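Local coordinates for designed helical repeat protein (Synthetic construct, PDB 5CWF) that forms a de novo designed array of packed alpha-helices, built to explore repeat-protein architectures, with no natural function assigned to it, at residues E4-V8 / M54-K59; E71-I76 / A118-R123; V98-L102 / I128-L132. All blocks are in the same frame, centred on the assembly; numbering follows the deposited sequence.

Contact 1 (E4-V8 / M54-K59)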
loop_
_atom_site.group_PDB
_atom_site.type_symbol
_atom_site.label_atom_id
_atom_site.label_comp_id
_atom_site.label_asym_id
_atom_site.label_seq_id
_atom_site.Cartn_x
_atom_site.Cartn_y
_atom_site.Cartn_z
ATOM N N GLU A 4 9.738 -5.334 -16.104
ATOM C CA GLU A 4 8.556 -4.503 -15.903
ATOM C C GLU A 4 8.708 -3.688 -14.621
ATOM O O GLU A 4 8.285 -2.531 -14.561
ATOM C CB GLU A 4 7.276 -5.337 -15.860
ATOM C CG GLU A 4 6.021 -4.471 -16.007
ATOM C CD GLU A 4 4.728 -5.257 -15.912
ATOM O OE1 GLU A 4 4.777 -6.502 -16.017
ATOM O OE2 GLU A 4 3.662 -4.628 -15.728
ATOM N N MET A 5 9.336 -4.276 -13.607
ATOM C CA MET A 5 9.600 -3.547 -12.375
ATOM C C MET A 5 10.615 -2.439 -12.633
ATOM O O MET A 5 10.440 -1.323 -12.158
ATOM C CB MET A 5 10.106 -4.472 -11.274
ATOM C CG MET A 5 10.459 -3.739 -9.994
ATOM S SD MET A 5 9.092 -2.846 -9.212
ATOM C CE MET A 5 8.073 -4.238 -8.802
ATOM N N LYS A 6 11.664 -2.739 -13.393
ATOM C CA LYS A 6 12.712 -1.744 -13.627
ATOM C C LYS A 6 12.123 -0.509 -14.298
ATOM O O LYS A 6 12.553 0.616 -14.015
ATOM C CB LYS A 6 13.851 -2.310 -14.478
ATOM C CG LYS A 6 14.885 -3.118 -13.698
ATOM C CD LYS A 6 15.944 -3.717 -14.625
ATOM C CE LYS A 6 17.069 -4.407 -13.853
ATOM N NZ LYS A 6 16.717 -5.782 -13.399
ATOM N N LYS A 7 11.155 -0.723 -15.190
ATOM C CA LYS A 7 10.454 0.383 -15.850
ATOM C C LYS A 7 9.633 1.220 -14.871
ATOM O O LYS A 7 9.649 2.451 -14.924
ATOM C CB LYS A 7 9.532 -0.134 -16.957
ATOM C CG LYS A 7 10.208 -0.350 -18.308
ATOM C CD LYS A 7 9.235 -0.907 -19.350
ATOM C CE LYS A 7 8.000 -0.024 -19.526
ATOM N NZ LYS A 7 7.089 -0.517 -20.595
ATOM N N VAL A 8 8.895 0.559 -13.982
ATOM C CA VAL A 8 8.108 1.281 -12.995
ATOM C C VAL A 8 9.001 2.076 -12.045
ATOM O O VAL A 8 8.650 3.195 -11.659
ATOM C CB VAL A 8 7.206 0.330 -12.152
ATOM C CG1 VAL A 8 6.443 1.110 -11.111
ATOM C CG2 VAL A 8 6.221 -0.410 -13.029
ATOM N N MET A 54 5.007 -6.210 -4.787
ATOM C CA MET A 54 5.844 -5.036 -4.978
ATOM C C MET A 54 5.488 -4.297 -6.266
ATOM O O MET A 54 5.510 -3.066 -6.293
ATOM C CB MET A 54 7.325 -5.407 -5.015
ATOM C CG MET A 54 7.900 -5.954 -3.720
ATOM S SD MET A 54 7.584 -4.926 -2.277
ATOM C CE MET A 54 6.267 -5.852 -1.496
ATOM N N LEU A 55 5.152 -5.030 -7.327
ATOM C CA LEU A 55 4.774 -4.371 -8.582
ATOM C C LEU A 55 3.494 -3.588 -8.426
ATOM O O LEU A 55 3.387 -2.440 -8.891
ATOM C CB LEU A 55 4.649 -5.393 -9.708
ATOM C CG LEU A 55 4.336 -4.842 -11.105
ATOM C CD1 LEU A 55 5.443 -3.899 -11.574
ATOM C CD2 LEU A 55 4.151 -5.985 -12.108
ATOM N N ALA A 56 2.514 -4.189 -7.764
ATOM C CA ALA A 56 1.249 -3.502 -7.548
ATOM C C ALA A 56 1.483 -2.223 -6.736
ATOM O O ALA A 56 0.942 -1.170 -7.062
ATOM C CB ALA A 56 0.247 -4.423 -6.841
ATOM N N LEU A 57 2.297 -2.300 -5.690
ATOM C CA LEU A 57 2.564 -1.118 -4.851
ATOM C C LEU A 57 3.280 0.002 -5.601
ATOM O O LEU A 57 2.902 1.174 -5.488
ATOM C CB LEU A 57 3.407 -1.507 -3.635
ATOM C CG LEU A 57 2.695 -2.383 -2.590
ATOM C CD1 LEU A 57 3.618 -2.706 -1.425
ATOM C CD2 LEU A 57 1.428 -1.661 -2.087
ATOM N N ALA A 58 4.288 -0.371 -6.375
ATOM C CA ALA A 58 5.037 0.584 -7.170
ATOM C C ALA A 58 4.104 1.310 -8.130
ATOM O O ALA A 58 4.143 2.532 -8.228
ATOM C CB ALA A 58 6.152 -0.129 -7.927
ATOM N N LYS A 59 3.237 0.571 -8.813
ATOM C CA LYS A 59 2.262 1.213 -9.714
ATOM C C LYS A 59 1.289 2.103 -8.978
ATOM O O LYS A 59 0.865 3.137 -9.513
ATOM C CB LYS A 59 1.458 0.183 -10.490
ATOM C CG LYS A 59 2.228 -0.583 -11.533
ATOM C CD LYS A 59 1.348 -1.700 -12.052
ATOM C CE LYS A 59 1.967 -2.461 -13.194
ATOM N NZ LYS A 59 1.056 -3.588 -13.556
#
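Two nearly parallel helices of the helical repeat array meet here, helix 3-21 at the chain's beginning and helix 48-67, with Met-5 and Val-8 of the first packed against Leu-55 and Ala-58 of the second. The segment axes lie 10.1 Å apart and are inclined by 23°. With CG anti to its backbone N and bends at chi2 and chi3, Met-5 curls so that its methyl reaches the other backbone: CE lies 3.3 Å from Leu-55 CA, tighter than usual for carbons, and also touches Leu-55 CB. A flexible, unbranched thioether suits this place because it can be shaped to the surface it meets. Val-8 fits as snugly, CG1 being 3.4 Å from Ala-58 CB; the small alanine lets the branched side chain come this close. Leu-55 divides its branch between two settings. CD1 meets Val-8 CG2 at 3.9 Å, the two side chains crossing at about a right angle, whereas CD2 lies 3.9 Å from Glu-4 OE2, against its carboxylate. Were Leu-55 cut back to an alanine, a gap would probably be left beside Val-8 CG2 and Met-5 CE, and the Glu-4 carboxylate would lose the methyl packed against it. At the margin, the long Lys-59 chain, extended beyond CG, carries NZ to 3.5 Å from Glu-4 OE2 in a salt bridge. Leu-42 of helix 25-44 also touches Met-5. The chemistry is therefore graded: close methyl contacts hold the helices inside, while a rather long ion pair at the more exposed margin probably adds only modest attraction.

Contact 2 (E71-I76 / A118-R123); sequences EVAREI and AREIAR
Glu-75 points its carboxylate at Arg-119 and Arg-123 by placing CG anti to its own carbonyl carbon (chi1 -58°) and bending at chi2. Arg-123 also has CG anti to its carbonyl carbon, but its chain then runs extended to NE, whereas the modelled Arg-119 bends at chi3, which leaves its NH2 near Glu-71 CB. The clearest bond runs from Arg-123 NE to Glu-75 OE1, 3.0 Å long with an N-H...O angle of 161°. It uses the syn lone pair of the oxygen and enters at the guanidinium edge, close to that plane. A second, weak bond joins Arg-123 NH2 to Glu-75 OE2 at 3.2 Å; the carboxylate and guanidinium planes are 49° apart, so the pair falls short of a flat two-point match. OE2 also faces Arg-119 NE at 3.0 Å, a salt bridge belonging to one of two deposited conformers and so less certain. Because all three side chains also touch a crystal neighbour, their exact poses may partly reflect the lattice. Below the charges the surface turns apolar: Val-72 CG1 rests on Ala-118 CB at 3.6 Å, and Ile-76 CD1 lies 3.9 Å from the same Ala-118 CB. Ala-118 and Ala-122, both pointing toward helix 70-89, suit the close, nearly parallel approach of the segments, whose axes are 8.9 Å apart. Within its own helix Glu-71 OE2 accepts a bond from Arg-74 NH1, which also pairs with Glu-26 of helix 25-44. One glutamate shared by two arginines one helical turn apart joins helices 70-89 and 115-134 by a salt-bridge network, and the positive surroundings would probably keep its carboxylate ionised.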
loop_
_atom_site.group_PDB
_atom_site.type_symbol
_atom_site.label_atom_id
_atom_site.label_comp_id
_atom_site.label_asym_id
_atom_site.label_seq_id
_atom_site.Cartn_x
_atom_site.Cartn_y
_atom_site.Cartn_z
ATOM N N GLU A 71 -1.502 15.730 -0.734
ATOM C CA GLU A 71 -1.630 15.143 0.594
ATOM C C GLU A 71 -2.197 13.723 0.520
ATOM O O GLU A 71 -1.844 12.868 1.332
ATOM C CB GLU A 71 -2.436 16.060 1.502
ATOM C CG GLU A 71 -1.645 17.319 1.885
ATOM C CD GLU A 71 -0.389 16.997 2.716
ATOM O OE1 GLU A 71 -0.535 16.327 3.774
ATOM O OE2 GLU A 71 0.735 17.387 2.291
ATOM N N VAL A 72 -3.014 13.430 -0.478
ATOM C CA VAL A 72 -3.500 12.057 -0.670
ATOM C C VAL A 72 -2.379 11.164 -1.215
ATOM O O VAL A 72 -2.264 9.978 -0.854
ATOM C CB VAL A 72 -4.708 12.031 -1.602
ATOM C CG1 VAL A 72 -5.167 10.593 -1.866
ATOM C CG2 VAL A 72 -5.841 12.828 -0.976
ATOM N N ALA A 73 -1.570 11.730 -2.102
ATOM C CA ALA A 73 -0.431 11.039 -2.674
ATOM C C ALA A 73 0.514 10.608 -1.556
ATOM O O ALA A 73 1.070 9.524 -1.601
ATOM C CB ALA A 73 0.294 11.921 -3.678
ATOM N N ARG A 74 0.700 11.472 -0.567
ATOM C CA ARG A 74 1.548 11.135 0.574
ATOM C C ARG A 74 1.009 9.937 1.342
ATOM O O ARG A 74 1.775 9.094 1.798
ATOM C CB ARG A 74 1.672 12.309 1.543
ATOM C CG ARG A 74 2.690 13.305 1.196
ATOM C CD ARG A 74 2.578 14.501 2.147
ATOM N NE ARG A 74 3.345 14.333 3.373
ATOM C CZ ARG A 74 3.478 15.296 4.278
ATOM N NH1 ARG A 74 2.867 16.442 4.075
ATOM N NH2 ARG A 74 4.233 15.117 5.359
ATOM N N GLU A 75 -0.305 9.867 1.503
ATOM C CA GLU A 75 -0.909 8.760 2.253
ATOM C C GLU A 75 -0.781 7.434 1.534
ATOM O O GLU A 75 -0.559 6.418 2.174
ATOM C CB GLU A 75 -2.368 9.050 2.585
ATOM C CG GLU A 75 -2.512 10.346 3.388
ATOM C CD GLU A 75 -3.632 10.313 4.396
ATOM O OE1 GLU A 75 -3.730 9.329 5.155
ATOM O OE2 GLU A 75 -4.417 11.281 4.426
ATOM N N ILE A 76 -0.937 7.431 0.214
ATOM C CA ILE A 76 -0.766 6.207 -0.549
ATOM C C ILE A 76 0.698 5.777 -0.485
ATOM O O ILE A 76 0.987 4.596 -0.286
ATOM C CB ILE A 76 -1.251 6.370 -2.007
ATOM C CG1 ILE A 76 -2.779 6.401 -2.027
ATOM C CG2 ILE A 76 -0.794 5.211 -2.875
ATOM C CD1 ILE A 76 -3.381 6.925 -3.336
ATOM N N ALA A 118 -9.362 7.429 -2.266
ATOM C CA ALA A 118 -7.959 7.060 -2.209
ATOM C C ALA A 118 -7.449 7.237 -0.788
ATOM O O ALA A 118 -6.736 6.378 -0.263
ATOM C CB ALA A 118 -7.159 7.882 -3.183
ATOM N N ARG A 119 -7.829 8.342 -0.151
ATOM C CA ARG A 119 -7.389 8.595 1.217
ATOM C C ARG A 119 -7.921 7.548 2.195
ATOM O O ARG A 119 -7.194 7.098 3.076
ATOM C CB ARG A 119 -7.843 9.980 1.667
ATOM C CG ARG A 119 -7.723 10.202 3.172
ATOM C CD ARG A 119 -7.943 11.669 3.563
ATOM N NE ARG A 119 -6.854 12.538 3.120
ATOM C CZ ARG A 119 -6.819 13.854 3.319
ATOM N NH1 ARG A 119 -7.809 14.465 3.956
ATOM N NH2 ARG A 119 -5.788 14.564 2.883
ATOM N N GLU A 120 -9.188 7.178 2.068
ATOM C CA GLU A 120 -9.780 6.249 3.029
ATOM C C GLU A 120 -9.310 4.807 2.800
ATOM O O GLU A 120 -9.191 4.043 3.742
ATOM C CB GLU A 120 -11.300 6.300 3.000
ATOM C CG GLU A 120 -11.933 7.646 3.421
ATOM C CD GLU A 120 -11.416 8.234 4.735
ATOM O OE1 GLU A 120 -10.940 7.491 5.605
ATOM O OE2 GLU A 120 -11.580 9.456 4.936
ATOM N N ILE A 121 -9.081 4.421 1.546
ATOM C CA ILE A 121 -8.554 3.077 1.257
ATOM C C ILE A 121 -7.134 2.965 1.824
ATOM O O ILE A 121 -6.812 1.989 2.507
ATOM C CB ILE A 121 -8.591 2.774 -0.272
ATOM C CG1 ILE A 121 -10.050 2.692 -0.764
ATOM C CG2 ILE A 121 -7.830 1.498 -0.612
ATOM C CD1 ILE A 121 -10.833 1.501 -0.221
ATOM N N ALA A 122 -6.312 3.991 1.617
ATOM C CA ALA A 122 -4.953 3.978 2.145
ATOM C C ALA A 122 -4.983 3.868 3.666
ATOM O O ALA A 122 -4.180 3.164 4.255
ATOM C CB ALA A 122 -4.207 5.220 1.719
ATOM N N ARG A 123 -5.910 4.570 4.305
ATOM C CA ARG A 123 -5.973 4.548 5.773
ATOM C C ARG A 123 -6.426 3.191 6.324
ATOM O O ARG A 123 -5.971 2.745 7.381
ATOM C CB ARG A 123 -6.886 5.659 6.257
ATOM C CG ARG A 123 -6.184 6.972 6.200
ATOM C CD ARG A 123 -7.103 8.144 6.459
ATOM N NE ARG A 123 -6.311 9.361 6.594
ATOM C CZ ARG A 123 -6.777 10.504 7.075
ATOM N NH1 ARG A 123 -8.033 10.582 7.485
ATOM N NH2 ARG A 123 -5.979 11.559 7.161
#

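Contact 3 (V98-L102 / I128-L132)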
loop_
_atom_site.group_PDB
_atom_site.type_symbol
_atom_site.label_atom_id
_atom_site.label_comp_id
_atom_site.label_asym_id
_atom_site.label_seq_id
_atom_site.Cartn_x
_atom_site.Cartn_y
_atom_site.Cartn_z
ATOM N N VAL A 98 -2.732 -11.068 2.393
ATOM C CA VAL A 98 -3.277 -9.833 2.931
ATOM C C VAL A 98 -2.716 -8.643 2.170
ATOM O O VAL A 98 -3.436 -7.760 1.731
ATOM C CB VAL A 98 -2.940 -9.671 4.430
ATOM C CG1 VAL A 98 -3.290 -8.270 4.938
ATOM C CG2 VAL A 98 -3.613 -10.757 5.267
ATOM N N MET A 99 -1.398 -8.641 2.015
ATOM C CA MET A 99 -0.734 -7.506 1.434
ATOM C C MET A 99 -1.023 -7.405 -0.058
ATOM O O MET A 99 -1.077 -6.296 -0.591
ATOM C CB MET A 99 0.774 -7.582 1.694
ATOM C CG MET A 99 1.125 -7.521 3.188
ATOM S SD MET A 99 0.249 -6.278 4.138
ATOM C CE MET A 99 0.529 -6.934 5.786
ATOM N N LEU A 100 -1.232 -8.534 -0.736
ATOM C CA LEU A 100 -1.570 -8.441 -2.161
ATOM C C LEU A 100 -2.947 -7.788 -2.321
ATOM O O LEU A 100 -3.150 -6.952 -3.189
ATOM C CB LEU A 100 -1.531 -9.810 -2.831
ATOM C CG LEU A 100 -1.830 -9.790 -4.338
ATOM C CD1 LEU A 100 -0.814 -8.917 -5.052
ATOM C CD2 LEU A 100 -1.849 -11.188 -4.943
ATOM N N ALA A 101 -3.882 -8.165 -1.461
ATOM C CA ALA A 101 -5.220 -7.574 -1.496
ATOM C C ALA A 101 -5.151 -6.076 -1.222
ATOM O O ALA A 101 -5.805 -5.285 -1.904
ATOM C CB ALA A 101 -6.136 -8.266 -0.483
ATOM N N LEU A 102 -4.337 -5.659 -0.253
ATOM C CA LEU A 102 -4.228 -4.246 0.049
ATOM C C LEU A 102 -3.531 -3.490 -1.078
ATOM O O LEU A 102 -3.955 -2.408 -1.432
ATOM C CB LEU A 102 -3.480 -4.025 1.364
ATOM C CG LEU A 102 -4.199 -4.568 2.600
ATOM C CD1 LEU A 102 -3.342 -4.325 3.838
ATOM C CD2 LEU A 102 -5.563 -3.941 2.785
ATOM N N ILE A 128 -4.840 -2.010 8.996
ATOM C CA ILE A 128 -4.676 -3.461 8.909
ATOM C C ILE A 128 -3.200 -3.829 9.040
ATOM O O ILE A 128 -2.834 -4.765 9.774
ATOM C CB ILE A 128 -5.264 -3.963 7.571
ATOM C CG1 ILE A 128 -6.792 -3.877 7.635
ATOM C CG2 ILE A 128 -4.797 -5.389 7.278
ATOM C CD1 ILE A 128 -7.536 -3.978 6.279
ATOM N N VAL A 129 -2.337 -3.077 8.351
ATOM C CA VAL A 129 -0.883 -3.318 8.483
ATOM C C VAL A 129 -0.433 -3.146 9.926
ATOM O O VAL A 129 0.245 -4.025 10.493
ATOM C CB VAL A 129 -0.090 -2.372 7.529
ATOM C CG1 VAL A 129 1.404 -2.417 7.795
ATOM C CG2 VAL A 129 -0.391 -2.763 6.074
ATOM N N GLU A 130 -0.858 -2.053 10.550
ATOM C CA GLU A 130 -0.467 -1.763 11.933
ATOM C C GLU A 130 -0.866 -2.909 12.862
ATOM O O GLU A 130 -0.095 -3.328 13.732
ATOM C CB GLU A 130 -1.105 -0.446 12.388
ATOM C CG GLU A 130 -0.701 0.029 13.766
ATOM C CD GLU A 130 -1.499 1.247 14.219
ATOM O OE1 GLU A 130 -1.933 2.049 13.355
ATOM O OE2 GLU A 130 -1.698 1.397 15.443
ATOM N N ALA A 131 -2.054 -3.453 12.643
ATOM C CA ALA A 131 -2.545 -4.567 13.466
ATOM C C ALA A 131 -1.656 -5.800 13.333
ATOM O O ALA A 131 -1.384 -6.515 14.305
ATOM C CB ALA A 131 -3.970 -4.904 13.065
ATOM N N LEU A 132 -1.238 -6.076 12.112
ATOM C CA LEU A 132 -0.428 -7.250 11.856
ATOM C C LEU A 132 0.980 -7.063 12.427
ATOM O O LEU A 132 1.626 -8.023 12.831
ATOM C CB LEU A 132 -0.399 -7.517 10.358
ATOM C CG LEU A 132 -1.705 -8.190 9.911
ATOM C CD1 LEU A 132 -1.774 -8.217 8.389
ATOM C CD2 LEU A 132 -1.871 -9.599 10.486
#
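Val-98, Met-99 and Leu-102 meet Ile-128, Val-129 and Leu-132 wholly through aliphatic and thioether groups. Leu-132 CD1 takes two partners: Met-99 CE at 3.7 Å and Val-98 CG1 at 3.8 Å, both side chains meeting it tip to tip. Leu-102 CD1 meets CG2 of both Ile-128 and Val-129, at 3.9 Å and 4.0 Å, crossing each side chain obliquely. Met-99 SD lies 4.1 Å from Val-129 CG2, the two side chains crossing at about a right angle. Contacts of this length are comfortable van der Waals distances. A bend at chi2 (-45°) helps carry the thioether of Met-99 across the wide spacing of the segments, whose axes are 11.7 Å apart and run antiparallel at 165°. Long leucine and methionine chains suit such a spacing, while the beta-branched Val-98, Ile-128 and Val-129 offer methyls close to their own helices. Helices 93-111 and 115-134 thus form an antiparallel pair of chain neighbours. Other helices close round this buried layer: Ile-83 of helix 70-89 touches both Met-99 and Val-129, helix 138-156 meets Val-98 through Leu-145 and Leu-132 through Met-144, and Ile-128 also touches Ala-170 of helix 160-176.

Overall arrangement
From the N terminus, contact 1 comes first: it brings helix 48-67 back beside helix 3-21 across the intervening helix 25-44, and is complete before either of the others opens. Helix 70-89 then begins contact 2, but helix 93-111 opens contact 3 before residues 118-123 close contact 2; residues 128-132 follow, so contacts 2 and 3 cross. Both end on helix 115-134, contact 2 nearer its beginning and contact 3 further along. Contacts 1 and 2 join nearly parallel helices, each with one helix between them in the chain, whereas contact 3 joins antiparallel successive helices. Contacts 1 and 3 lie on opposite sides of the chain's centre, about 19 Å between centres.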